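Local coordinates for protein EmGH1 (Erythrobacter marinus, PDB 5Z87) that probably hydrolyses beta-glucosides, releasing glucose, as a member of glycoside hydrolase family 3, at residues C483-G488 with G559-L564; M437-P442 with V529-G534; I683-R688 with L759-G764; A716-P721 with F750-A755; E58-L63 with R367-A372. All blocks are in the same frame, centred on the assembly; numbering follows the deposited sequence.

Contact 1 of 5, residues C483-G488 with G559-L564; sequences CAITAG and GEQNEL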
# COMPACT_ATOMS: atom_id res chain seq x y z
N CYS A 483 -27.91 19.88 2.96
CA CYS A 483 -28.04 18.43 2.86
C CYS A 483 -27.53 17.81 4.15
O CYS A 483 -26.87 18.47 4.96
CB CYS A 483 -27.28 17.86 1.66
SG CYS A 483 -25.46 17.97 1.82
N ALA A 484 -27.86 16.54 4.34
CA ALA A 484 -27.38 15.75 5.47
C ALA A 484 -26.31 14.78 4.98
O ALA A 484 -26.38 14.28 3.85
CB ALA A 484 -28.52 14.97 6.14
N ILE A 485 -25.32 14.53 5.84
CA ILE A 485 -24.31 13.51 5.57
C ILE A 485 -24.83 12.17 6.08
O ILE A 485 -24.97 11.20 5.33
CB ILE A 485 -22.97 13.88 6.23
CG1 ILE A 485 -22.36 15.10 5.53
CG2 ILE A 485 -22.01 12.69 6.22
CD1 ILE A 485 -21.17 15.70 6.25
N THR A 486 -25.16 12.13 7.36
CA THR A 486 -25.72 10.94 7.99
C THR A 486 -27.16 11.22 8.39
O THR A 486 -27.52 12.34 8.75
CB THR A 486 -24.88 10.53 9.20
OG1 THR A 486 -24.42 11.71 9.87
CG2 THR A 486 -23.68 9.73 8.72
N ALA A 487 -28.00 10.19 8.28
CA ALA A 487 -29.42 10.36 8.55
C ALA A 487 -29.66 10.54 10.05
O ALA A 487 -29.03 9.88 10.88
CB ALA A 487 -30.22 9.17 8.02
N GLY A 488 -30.56 11.46 10.38
CA GLY A 488 -30.81 11.82 11.75
C GLY A 488 -29.83 12.82 12.33
O GLY A 488 -29.98 13.21 13.50
N GLY A 559 -21.52 11.70 -0.37
CA GLY A 559 -22.95 11.92 -0.55
C GLY A 559 -23.26 13.05 -1.53
O GLY A 559 -22.70 13.13 -2.63
N GLU A 560 -24.19 13.93 -1.12
CA GLU A 560 -24.76 14.94 -2.00
C GLU A 560 -24.16 16.31 -1.78
O GLU A 560 -24.71 17.29 -2.28
CB GLU A 560 -26.27 15.01 -1.82
CG GLU A 560 -27.02 13.88 -2.51
CD GLU A 560 -26.75 12.55 -1.85
OE1 GLU A 560 -26.99 12.44 -0.63
OE2 GLU A 560 -26.29 11.63 -2.55
N GLN A 561 -23.06 16.40 -1.04
CA GLN A 561 -22.52 17.71 -0.70
C GLN A 561 -21.99 18.44 -1.94
O GLN A 561 -22.09 19.67 -2.02
CB GLN A 561 -21.41 17.57 0.33
CG GLN A 561 -21.84 17.09 1.72
CD GLN A 561 -20.63 16.94 2.62
OE1 GLN A 561 -20.16 17.92 3.20
NE2 GLN A 561 -20.09 15.73 2.69
N ASN A 562 -21.41 17.71 -2.89
CA ASN A 562 -20.95 18.37 -4.11
C ASN A 562 -22.13 18.87 -4.92
O ASN A 562 -22.10 19.98 -5.45
CB ASN A 562 -20.09 17.42 -4.95
CG ASN A 562 -18.72 17.18 -4.33
OD1 ASN A 562 -18.14 18.07 -3.71
ND2 ASN A 562 -18.22 15.96 -4.48
N GLU A 563 -23.19 18.06 -5.02
CA GLU A 563 -24.44 18.51 -5.62
C GLU A 563 -24.90 19.82 -4.99
O GLU A 563 -25.18 20.80 -5.69
CB GLU A 563 -25.51 17.42 -5.48
CG GLU A 563 -26.71 17.64 -6.38
CD GLU A 563 -27.63 16.44 -6.43
OE1 GLU A 563 -27.17 15.32 -6.11
OE2 GLU A 563 -28.82 16.62 -6.79
N LEU A 564 -24.96 19.86 -3.66
CA LEU A 564 -25.39 21.08 -2.98
C LEU A 564 -24.47 22.24 -3.32
O LEU A 564 -24.94 23.36 -3.57
CB LEU A 564 -25.42 20.85 -1.46
CG LEU A 564 -25.48 22.11 -0.58
CD1 LEU A 564 -26.86 22.80 -0.69
CD2 LEU A 564 -25.15 21.77 0.87
O HOH W 1 -24.37 14.17 1.63

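Contact 2 of 5, residues M437-P442 with V529-G534; sequences MLVVGP and VMCLGG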
# COMPACT_ATOMS: atom_id res chain seq x y z
N MET A 437 -26.47 37.01 4.83
CA MET A 437 -25.61 35.86 4.60
C MET A 437 -26.36 34.56 4.88
O MET A 437 -26.96 34.41 5.95
CB MET A 437 -24.36 35.94 5.47
CG MET A 437 -23.60 34.63 5.57
SD MET A 437 -22.38 34.61 6.89
CE MET A 437 -21.26 35.93 6.46
N LEU A 438 -26.33 33.64 3.91
CA LEU A 438 -26.85 32.29 4.11
C LEU A 438 -25.73 31.39 4.62
O LEU A 438 -24.69 31.26 3.96
CB LEU A 438 -27.41 31.73 2.81
CG LEU A 438 -27.73 30.23 2.83
CD1 LEU A 438 -28.91 29.94 3.75
CD2 LEU A 438 -27.98 29.69 1.44
N VAL A 439 -25.94 30.78 5.78
CA VAL A 439 -25.03 29.76 6.32
C VAL A 439 -25.71 28.41 6.13
O VAL A 439 -26.78 28.17 6.70
CB VAL A 439 -24.72 30.03 7.81
CG1 VAL A 439 -23.77 28.97 8.36
CG2 VAL A 439 -24.10 31.41 7.97
N VAL A 440 -25.10 27.54 5.32
CA VAL A 440 -25.76 26.34 4.82
C VAL A 440 -24.79 25.17 4.79
O VAL A 440 -23.59 25.34 4.51
CB VAL A 440 -26.35 26.61 3.41
CG1 VAL A 440 -25.30 27.29 2.55
CG2 VAL A 440 -26.79 25.31 2.75
N GLY A 441 -25.31 23.97 5.05
CA GLY A 441 -24.55 22.75 4.94
C GLY A 441 -24.69 21.82 6.13
O GLY A 441 -25.11 22.21 7.22
N PRO A 442 -24.32 20.55 5.94
CA PRO A 442 -24.48 19.57 7.02
C PRO A 442 -23.68 19.89 8.27
O PRO A 442 -24.05 19.45 9.36
CB PRO A 442 -24.03 18.25 6.38
CG PRO A 442 -23.11 18.67 5.27
CD PRO A 442 -23.69 19.96 4.74
N VAL A 529 -22.18 30.92 2.66
CA VAL A 529 -21.06 30.26 3.34
C VAL A 529 -21.43 28.80 3.50
O VAL A 529 -22.33 28.47 4.30
CB VAL A 529 -20.73 30.89 4.69
CG1 VAL A 529 -19.72 30.04 5.42
CG2 VAL A 529 -20.20 32.30 4.52
N MET A 530 -20.76 27.92 2.76
CA MET A 530 -21.06 26.49 2.76
C MET A 530 -20.16 25.77 3.77
O MET A 530 -18.93 25.89 3.71
CB MET A 530 -20.89 25.91 1.37
CG MET A 530 -21.44 26.83 0.28
SD MET A 530 -21.51 26.04 -1.34
CE MET A 530 -19.77 26.04 -1.81
N CYS A 531 -20.79 25.03 4.69
CA CYS A 531 -20.11 24.27 5.74
C CYS A 531 -20.25 22.79 5.40
O CYS A 531 -21.31 22.19 5.60
CB CYS A 531 -20.70 24.60 7.10
SG CYS A 531 -20.55 26.35 7.51
N LEU A 532 -19.17 22.20 4.88
CA LEU A 532 -19.19 20.86 4.31
C LEU A 532 -18.02 20.04 4.88
O LEU A 532 -17.18 20.55 5.63
CB LEU A 532 -19.11 20.92 2.78
CG LEU A 532 -19.91 22.01 2.05
CD1 LEU A 532 -19.39 22.20 0.65
CD2 LEU A 532 -21.37 21.62 2.01
N GLY A 533 -17.98 18.76 4.52
CA GLY A 533 -16.85 17.92 4.84
C GLY A 533 -17.25 16.50 5.17
O GLY A 533 -17.75 15.76 4.32
N GLY A 534 -17.03 16.12 6.43
CA GLY A 534 -17.44 14.82 6.93
C GLY A 534 -17.77 14.98 8.39
O GLY A 534 -17.69 16.08 8.93

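Contact 3 of 5, residues I683-R688 with L759-G764; sequences IGLQDR and LLVEPG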
# COMPACT_ATOMS: atom_id res chain seq x y z
N ILE A 683 31.38 21.24 5.75
CA ILE A 683 31.50 20.98 7.18
C ILE A 683 31.92 19.53 7.38
O ILE A 683 31.90 18.71 6.46
CB ILE A 683 30.18 21.26 7.94
CG1 ILE A 683 29.12 20.23 7.53
CG2 ILE A 683 29.73 22.69 7.69
CD1 ILE A 683 27.82 20.31 8.30
N GLY A 684 32.32 19.22 8.62
CA GLY A 684 32.67 17.86 8.97
C GLY A 684 31.46 17.03 9.35
O GLY A 684 30.39 17.55 9.67
N LEU A 685 31.63 15.72 9.36
CA LEU A 685 30.54 14.81 9.58
C LEU A 685 29.83 15.01 10.87
O LEU A 685 28.69 14.76 10.97
CB LEU A 685 31.00 13.37 9.47
CG LEU A 685 31.66 12.86 8.21
CD1 LEU A 685 31.97 11.41 8.36
CD2 LEU A 685 30.86 13.10 6.97
N GLN A 686 30.52 15.45 11.88
CA GLN A 686 29.88 15.65 13.17
C GLN A 686 29.53 17.11 13.46
O GLN A 686 29.03 17.40 14.55
CB GLN A 686 30.78 15.10 14.29
CG GLN A 686 30.88 13.58 14.25
CD GLN A 686 29.50 12.90 14.20
OE1 GLN A 686 28.61 13.22 15.00
NE2 GLN A 686 29.33 11.97 13.26
N ASP A 687 29.75 18.02 12.52
CA ASP A 687 29.51 19.43 12.75
C ASP A 687 28.03 19.77 12.66
O ASP A 687 27.25 19.11 11.97
CB ASP A 687 30.26 20.29 11.74
CG ASP A 687 31.74 20.20 11.91
OD1 ASP A 687 32.18 19.65 12.94
OD2 ASP A 687 32.48 20.67 11.01
N ARG A 688 27.65 20.84 13.37
CA ARG A 688 26.37 21.50 13.18
C ARG A 688 26.54 22.67 12.22
O ARG A 688 27.63 23.23 12.07
CB ARG A 688 25.80 21.98 14.52
CG ARG A 688 25.66 20.86 15.54
CD ARG A 688 24.81 21.27 16.71
NE ARG A 688 23.42 21.53 16.33
CZ ARG A 688 22.50 20.58 16.14
NH1 ARG A 688 22.81 19.30 16.26
NH2 ARG A 688 21.26 20.93 15.80
N LEU A 759 23.06 5.70 13.80
CA LEU A 759 23.07 6.87 12.93
C LEU A 759 24.26 6.82 11.98
O LEU A 759 25.41 6.79 12.43
CB LEU A 759 23.10 8.14 13.76
CG LEU A 759 23.13 9.45 12.96
CD1 LEU A 759 21.80 9.70 12.21
CD2 LEU A 759 23.45 10.58 13.92
N LEU A 760 23.99 6.80 10.68
CA LEU A 760 25.01 6.86 9.65
C LEU A 760 25.09 8.28 9.10
O LEU A 760 24.07 8.83 8.66
CB LEU A 760 24.71 5.90 8.50
CG LEU A 760 24.50 4.44 8.90
CD1 LEU A 760 24.11 3.58 7.68
CD2 LEU A 760 25.75 3.91 9.59
N VAL A 761 26.28 8.87 9.12
CA VAL A 761 26.54 10.14 8.45
C VAL A 761 27.62 9.88 7.41
O VAL A 761 28.69 9.36 7.74
CB VAL A 761 26.95 11.25 9.43
CG1 VAL A 761 26.94 12.60 8.74
CG2 VAL A 761 26.01 11.27 10.60
N GLU A 762 27.33 10.23 6.16
CA GLU A 762 28.23 9.85 5.09
C GLU A 762 28.74 11.08 4.35
O GLU A 762 28.01 12.05 4.16
CB GLU A 762 27.51 8.89 4.13
CG GLU A 762 27.04 7.61 4.85
CD GLU A 762 25.98 6.81 4.10
OE1 GLU A 762 25.66 5.71 4.59
OE2 GLU A 762 25.47 7.25 3.04
N PRO A 763 30.01 11.06 3.93
CA PRO A 763 30.53 12.18 3.13
C PRO A 763 29.70 12.35 1.87
O PRO A 763 29.19 11.38 1.31
CB PRO A 763 31.96 11.74 2.80
CG PRO A 763 32.27 10.65 3.76
CD PRO A 763 30.98 9.96 4.04
N GLY A 764 29.58 13.59 1.42
CA GLY A 764 28.87 13.89 0.20
C GLY A 764 27.89 15.04 0.35
O GLY A 764 27.76 15.66 1.41

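Contact 4 of 5, residues A716-P721 with F750-A755; sequences ASRARP and FGYRDA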
# COMPACT_ATOMS: atom_id res chain seq x y z
N ALA A 716 23.32 8.17 -0.91
CA ALA A 716 23.29 7.56 0.41
C ALA A 716 23.38 6.05 0.26
O ALA A 716 23.03 5.49 -0.79
CB ALA A 716 22.02 7.98 1.16
N SER A 717 23.87 5.39 1.32
CA SER A 717 24.08 3.95 1.25
C SER A 717 22.76 3.20 1.07
O SER A 717 22.75 2.09 0.52
CB SER A 717 24.82 3.46 2.51
OG SER A 717 24.19 3.93 3.71
N ARG A 718 21.66 3.79 1.54
CA ARG A 718 20.30 3.40 1.18
C ARG A 718 19.56 4.60 0.60
O ARG A 718 19.77 5.74 1.05
CB ARG A 718 19.55 2.85 2.38
CG ARG A 718 20.13 1.55 2.83
CD ARG A 718 19.17 0.72 3.58
NE ARG A 718 19.80 -0.52 4.00
CZ ARG A 718 19.15 -1.64 4.27
NH1 ARG A 718 17.81 -1.70 4.15
NH2 ARG A 718 19.84 -2.70 4.67
N ALA A 719 18.71 4.35 -0.39
CA ALA A 719 18.00 5.44 -1.06
C ALA A 719 17.14 6.22 -0.07
O ALA A 719 16.39 5.63 0.71
CB ALA A 719 17.14 4.87 -2.18
N ARG A 720 17.23 7.54 -0.12
CA ARG A 720 16.55 8.41 0.82
C ARG A 720 15.56 9.31 0.08
O ARG A 720 15.63 9.45 -1.14
CB ARG A 720 17.58 9.26 1.58
CG ARG A 720 18.45 8.42 2.48
CD ARG A 720 19.35 9.25 3.34
NE ARG A 720 18.63 10.24 4.15
CZ ARG A 720 19.23 11.05 5.02
NH1 ARG A 720 20.55 10.97 5.18
NH2 ARG A 720 18.53 11.94 5.71
N PRO A 721 14.62 9.92 0.80
CA PRO A 721 13.58 10.70 0.12
C PRO A 721 14.15 11.86 -0.68
O PRO A 721 15.27 12.33 -0.43
CB PRO A 721 12.70 11.20 1.28
CG PRO A 721 12.89 10.19 2.33
CD PRO A 721 14.36 9.84 2.25
N PHE A 750 21.34 15.30 8.98
CA PHE A 750 21.97 14.99 7.71
C PHE A 750 22.11 13.49 7.46
O PHE A 750 22.25 13.08 6.30
CB PHE A 750 23.35 15.63 7.65
CG PHE A 750 23.33 17.12 7.69
CD1 PHE A 750 22.40 17.83 6.96
CD2 PHE A 750 24.26 17.81 8.45
CE1 PHE A 750 22.40 19.21 6.97
CE2 PHE A 750 24.27 19.20 8.47
CZ PHE A 750 23.34 19.90 7.73
N GLY A 751 22.13 12.68 8.51
CA GLY A 751 22.30 11.25 8.37
C GLY A 751 20.98 10.52 8.48
O GLY A 751 19.91 11.11 8.49
N TYR A 752 21.08 9.20 8.55
CA TYR A 752 19.89 8.37 8.71
C TYR A 752 20.29 7.14 9.52
O TYR A 752 21.48 6.81 9.60
CB TYR A 752 19.29 7.98 7.36
CG TYR A 752 20.02 6.86 6.65
CD1 TYR A 752 21.19 7.10 5.95
CD2 TYR A 752 19.53 5.57 6.68
CE1 TYR A 752 21.87 6.06 5.31
CE2 TYR A 752 20.18 4.54 6.04
CZ TYR A 752 21.34 4.78 5.36
OH TYR A 752 21.97 3.72 4.74
N ARG A 753 19.30 6.48 10.10
CA ARG A 753 19.53 5.33 10.96
C ARG A 753 19.46 4.04 10.16
O ARG A 753 18.55 3.87 9.34
CB ARG A 753 18.52 5.31 12.10
CG ARG A 753 18.65 6.53 13.01
CD ARG A 753 17.98 6.30 14.36
NE ARG A 753 18.11 7.49 15.17
CZ ARG A 753 19.11 7.69 16.03
NH1 ARG A 753 20.04 6.76 16.21
NH2 ARG A 753 19.17 8.82 16.72
N ASP A 754 20.42 3.14 10.39
CA ASP A 754 20.41 1.85 9.70
C ASP A 754 19.37 0.93 10.35
O ASP A 754 18.64 1.32 11.26
CB ASP A 754 21.81 1.24 9.66
CG ASP A 754 22.32 0.77 11.04
OD1 ASP A 754 21.54 0.48 11.98
OD2 ASP A 754 23.56 0.66 11.17
N ALA A 755 19.32 -0.33 9.89
CA ALA A 755 18.28 -1.23 10.38
C ALA A 755 18.40 -1.52 11.87
O ALA A 755 17.42 -1.96 12.48
CB ALA A 755 18.30 -2.54 9.57
O HOH W 2 22.20 0.83 5.69

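Contact 5 of 5, residues E58-L63 with R367-A372; sequences EMAAQL and RYVRRA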
# COMPACT_ATOMS: atom_id res chain seq x y z
N GLU A 58 0.26 -10.05 45.04
CA GLU A 58 0.18 -8.60 45.16
C GLU A 58 0.84 -7.90 43.98
O GLU A 58 0.33 -6.89 43.48
CB GLU A 58 0.81 -8.15 46.48
CG GLU A 58 0.04 -8.65 47.72
CD GLU A 58 0.74 -8.25 49.00
OE1 GLU A 58 2.00 -8.25 49.02
OE2 GLU A 58 0.03 -7.92 49.98
N MET A 59 1.98 -8.41 43.52
CA MET A 59 2.61 -7.84 42.34
C MET A 59 1.76 -8.07 41.10
O MET A 59 1.61 -7.17 40.27
CB MET A 59 4.00 -8.43 42.15
CG MET A 59 5.01 -7.90 43.14
SD MET A 59 6.66 -8.52 42.79
CE MET A 59 6.39 -10.28 43.03
N ALA A 60 1.20 -9.28 40.96
CA ALA A 60 0.42 -9.59 39.78
C ALA A 60 -0.79 -8.68 39.66
O ALA A 60 -1.20 -8.33 38.55
CB ALA A 60 -0.01 -11.05 39.80
N ALA A 61 -1.37 -8.26 40.79
CA ALA A 61 -2.57 -7.44 40.72
C ALA A 61 -2.28 -6.07 40.10
O ALA A 61 -3.17 -5.46 39.50
CB ALA A 61 -3.16 -7.29 42.13
N GLN A 62 -1.04 -5.59 40.24
CA GLN A 62 -0.64 -4.33 39.62
C GLN A 62 -0.56 -4.41 38.09
O GLN A 62 -0.32 -3.37 37.46
CB GLN A 62 0.72 -3.89 40.19
CG GLN A 62 0.71 -3.67 41.71
CD GLN A 62 -0.17 -2.50 42.12
OE1 GLN A 62 -0.04 -1.39 41.59
NE2 GLN A 62 -1.10 -2.76 43.05
N LEU A 63 -0.76 -5.58 37.48
CA LEU A 63 -0.65 -5.71 36.03
C LEU A 63 -2.00 -5.73 35.33
O LEU A 63 -2.06 -5.96 34.12
CB LEU A 63 0.15 -6.97 35.67
CG LEU A 63 1.45 -7.16 36.46
CD1 LEU A 63 2.25 -8.31 35.91
CD2 LEU A 63 2.29 -5.90 36.45
N ARG A 367 10.02 -13.88 37.76
CA ARG A 367 10.76 -12.65 37.52
C ARG A 367 10.11 -11.76 36.45
O ARG A 367 10.35 -10.55 36.45
CB ARG A 367 12.21 -12.98 37.14
CG ARG A 367 12.41 -13.46 35.71
CD ARG A 367 13.89 -13.58 35.38
NE ARG A 367 14.19 -13.34 33.97
CZ ARG A 367 14.31 -14.29 33.05
NH1 ARG A 367 14.58 -13.99 31.79
NH2 ARG A 367 14.15 -15.57 33.40
N TYR A 368 9.28 -12.32 35.56
CA TYR A 368 8.58 -11.49 34.58
C TYR A 368 7.45 -10.70 35.24
O TYR A 368 7.21 -9.53 34.90
CB TYR A 368 8.04 -12.36 33.43
CG TYR A 368 9.15 -12.82 32.50
CD1 TYR A 368 9.71 -11.95 31.58
CD2 TYR A 368 9.64 -14.12 32.56
CE1 TYR A 368 10.72 -12.35 30.73
CE2 TYR A 368 10.66 -14.54 31.71
CZ TYR A 368 11.19 -13.64 30.80
OH TYR A 368 12.21 -14.03 29.96
N VAL A 369 6.75 -11.32 36.19
CA VAL A 369 5.76 -10.59 36.97
C VAL A 369 6.42 -9.45 37.73
O VAL A 369 5.92 -8.32 37.75
CB VAL A 369 5.00 -11.54 37.91
CG1 VAL A 369 4.07 -10.76 38.81
CG2 VAL A 369 4.22 -12.55 37.09
N ARG A 370 7.58 -9.72 38.32
CA ARG A 370 8.29 -8.71 39.11
C ARG A 370 8.85 -7.60 38.22
O ARG A 370 8.82 -6.42 38.60
CB ARG A 370 9.40 -9.39 39.92
CG ARG A 370 10.55 -8.49 40.38
CD ARG A 370 10.08 -7.50 41.41
NE ARG A 370 11.11 -6.54 41.82
CZ ARG A 370 11.74 -6.58 43.00
NH1 ARG A 370 11.45 -7.55 43.86
NH2 ARG A 370 12.65 -5.66 43.31
N ARG A 371 9.37 -7.96 37.03
CA ARG A 371 9.83 -6.93 36.09
C ARG A 371 8.69 -5.98 35.73
O ARG A 371 8.84 -4.75 35.78
CB ARG A 371 10.40 -7.60 34.83
CG ARG A 371 11.01 -6.60 33.84
CD ARG A 371 11.48 -7.30 32.55
NE ARG A 371 10.39 -7.85 31.75
CZ ARG A 371 10.53 -8.33 30.52
NH1 ARG A 371 11.72 -8.33 29.93
NH2 ARG A 371 9.48 -8.81 29.87
N ALA A 372 7.52 -6.53 35.42
CA ALA A 372 6.39 -5.69 35.04
C ALA A 372 5.88 -4.87 36.22
O ALA A 372 5.73 -3.65 36.13
CB ALA A 372 5.29 -6.55 34.43

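Contact 1 of 5, residues C483-G488 with G559-L564
Cys483 and Gln561 face each other with CA atoms 6.6 Å apart, where the loop after strand 476-480 passes the first turn of helix 561-569. No direct hydrogen bond joins the segments. Cys483 points its thiol at the helix. A chi1 of 69°, with SG between the backbone N and the carbonyl carbon, brings SG to 3.7 Å from Gln561 CG and 3.9 Å from Leu564 CD2. The extended Gln561 side chain crosses Ile485, whose CG1 and CD1 meet the amide end; CG1 is 3.7 Å from Gln561 NE2. Both amide atoms have partners: NE2 donates to Ile558 O and OE1 accepts from Gly533 N. A leucine in place of Gln561 would probably leave Gly533 N and Ile558 O without these partners. A water bridges the backbones. It accepts from Glu560 N at 2.8 Å and donates to Ala484 O at 3.0 Å. Glu560 is the N-cap residue, and its OE1 is bonded to Asn511 of helix 508-522. The contact thus packs thiol and aliphatic groups within the C-terminal domain of family 3, while the Gln561 amide is held by backbone groups, and Ala484 O and Glu560 N share a water.

Contact 2 of 5, residues M437-P442 with V529-G534
Strands 436-440 and 527-533 are neighbours in the parallel part of the mixed sheet of the family 3 C-terminal domain, and Val439 and Val440 pair with Val529 and Met530. The short segments run 9° from parallel, with axes 5.0 Å apart at their closest. Three backbone hydrogen bonds stitch them together. Val529 N donates to Leu438 O at 2.8 Å, Val440 N to Val529 O at 3.1 Å, and Cys531 N to Val440 O at 2.8 Å. Val440 O also receives the CA-H of Met530.

The side chains alternate between two layers of helices, the alpha/beta/alpha sandwich of this domain. Val439 and Val529 lie on one face, where Val439 meets Leu463 and Leu466 of helix 462-473. Val440 and Met530 lie on the other, and both reach Leu568 of helix 561-569. On the Val529 side, Met437 brings its sulfur across the valine, SD to CG2 4.0 Å. The Met437 chain leaves with CG anti to the backbone N (chi1 165°) and bends at chi3. Val439 CG1 meets Cys531 SG more loosely, at 4.2 Å.

Past the paired residues, Gly441 lets the chains stay close: a CB here would run into Cys531 O. Its CA makes a CA-H contact to that oxygen at 3.4 Å. Pro442 follows. The Pro442 and Leu532 side chains cross at a slant, CD to CD2 3.9 Å, and the proline ring also rests on Ile485.

Contact 3 of 5, residues I683-R688 with L759-G764
Leu685 and Val761 make the main apolar contact between the turn after strand 682-683 and the residues following strand 759-760. Leu685 CB approaches Val761 CG1 at 4.2 Å, and the same methyl lies 3.6 Å from Leu685 O. Further out, both leucine methyls rest against the opposing backbone. CD1 comes to Val761 O at 3.9 Å, while CD2 lies beside the Glu762-Pro763 peptide, 3.8 Å from Pro763 N. Leu685 has CG anti to its carbonyl carbon (chi1 -57°), which carries both methyls out over this chain.

No hydrogen bond crosses the contact; the turn has its own. Gly684 to Asp687 form a type I beta turn, closed by Asp687 N to Gly684 O at 3.0 Å. Asp687 OD2 folds back to accept from Gly684 N at 2.8 Å, a donor lying well above the carboxylate plane. The same oxygen forms a salt bridge with Arg680.

Leu685 and Val761 both touch Leu784 of strand 778-784. Glu762 points away and bonds through OE1 to Ser717. The segments meet by van der Waals contact alone, 759-764 being part of the fibronectin type III-like domain. The turn's shape is probably supported by its own hydrogen bonds and the Arg680 salt bridge.

Contact 4 of 5, residues A716-P721 with F750-A755
Tyr752 and Arg720 carry this contact in the fibronectin type III-like domain, joining the loop after strand 703-713 to the chain that leaves helix 747-750. Tyr752 CB sits over the centre of one face of the Arg720 guanidinium, 3.8 Å above the plane. With chi1 at 78°, the ring is sent along the 716-721 loop. CD1 meets Arg720 CD at 3.8 Å, and the ring and guanidinium planes are 49° apart. Towards the tip, CE2 passes Arg718 CB at 4.1 Å, and CE1 and CZ come near Ser717. Ser717 OG lies at the ring edge, in its plane. It is 2.5 Å from Tyr752 OH, too short to be read with confidence, and is also bonded to Glu762. The hydroxyl also has Arg718 CG beside it at 3.4 Å. A water links OH to Arg718 NE, weakly on the arginine side. Arg718 NH1 is bonded to Asp285 O of the second subunit.

Arg720 bends at chi3 (56°) and gives NH1 to Phe750 O at 2.9 Å, approaching from above that carbonyl's plane. Its charge is met by Glu724 through NH2 and by Asp713, a magnesium-site residue, through NH1. A methionine in place of Arg720 would probably leave Glu724 and Asp713 without the arginine's charge and Phe750 O without this donor. The contact thus ties the C-terminal end of short helix 747-750 to the surroundings of the magnesium site through one arginine, while the Tyr752 ring packs along the loop toward Ser717 and Arg718.

Contact 5 of 5, residues E58-L63 with R367-A372
Val369, Leu63 and Met59 bury the most surface here, where helix 56-61 packs on helix 366-382 in the N-terminal TIM-barrel-type domain of family 3. Val369 is the central residue. Its CG1, anti to the backbone N (chi1 175°), is directed at the other helix. It lies 3.9 Å from Ala60 N and 4.2 Å from Ala60 CB, with Met59 CB at 4.1 Å. The small alanine lets the valine come up against the backbone of the facing helix, and the two CA atoms are 6.1 Å apart.

Leu63 stands at the C-terminal side of its segment and reaches one helical turn beyond Val369. CD1 still touches Val369 CG1, but both methyls mainly hold Ala372, with CD2 to Ala372 CB at 3.7 Å. Outside the two segments, Leu63 also meets Leu355 and Val369 meets Val359, both of helix 355-360, which gives the same apolar layer a third helix.

Met59 lies on the other side of Val369 from Leu63. It touches the aliphatic part of Arg370, not the charged end. The guanidinium is engaged elsewhere, NE with Glu374 in a salt bridge and NH1 with Asn52. No hydrogen bond crosses between the segments. The Met59 chain bends at chi3 (-63°) and crosses the arginine obliquely, with SD 3.8 Å from Arg370 CD and 4.0 Å from Arg370 CA.

Overall arrangement
The contacts form two touching pairs and one contact apart. Contacts 1 and 2 share the C-terminal domain of family 3, their centres 11 Å apart, and are joined through Gln561 and Pro442. Contacts 3 and 4 lie 12 Å apart between centres. Leu760 N meets Tyr752 O at 2.7 Å, joining two short antiparallel strands. Both contacts lie near the magnesium site of Asp713 and Ile715. Contact 5, in the N-terminal domain, is about 40 Å from contact 4 between centres. Contacts 1, 2 and 5 lie away from the dithiothreitol pocket.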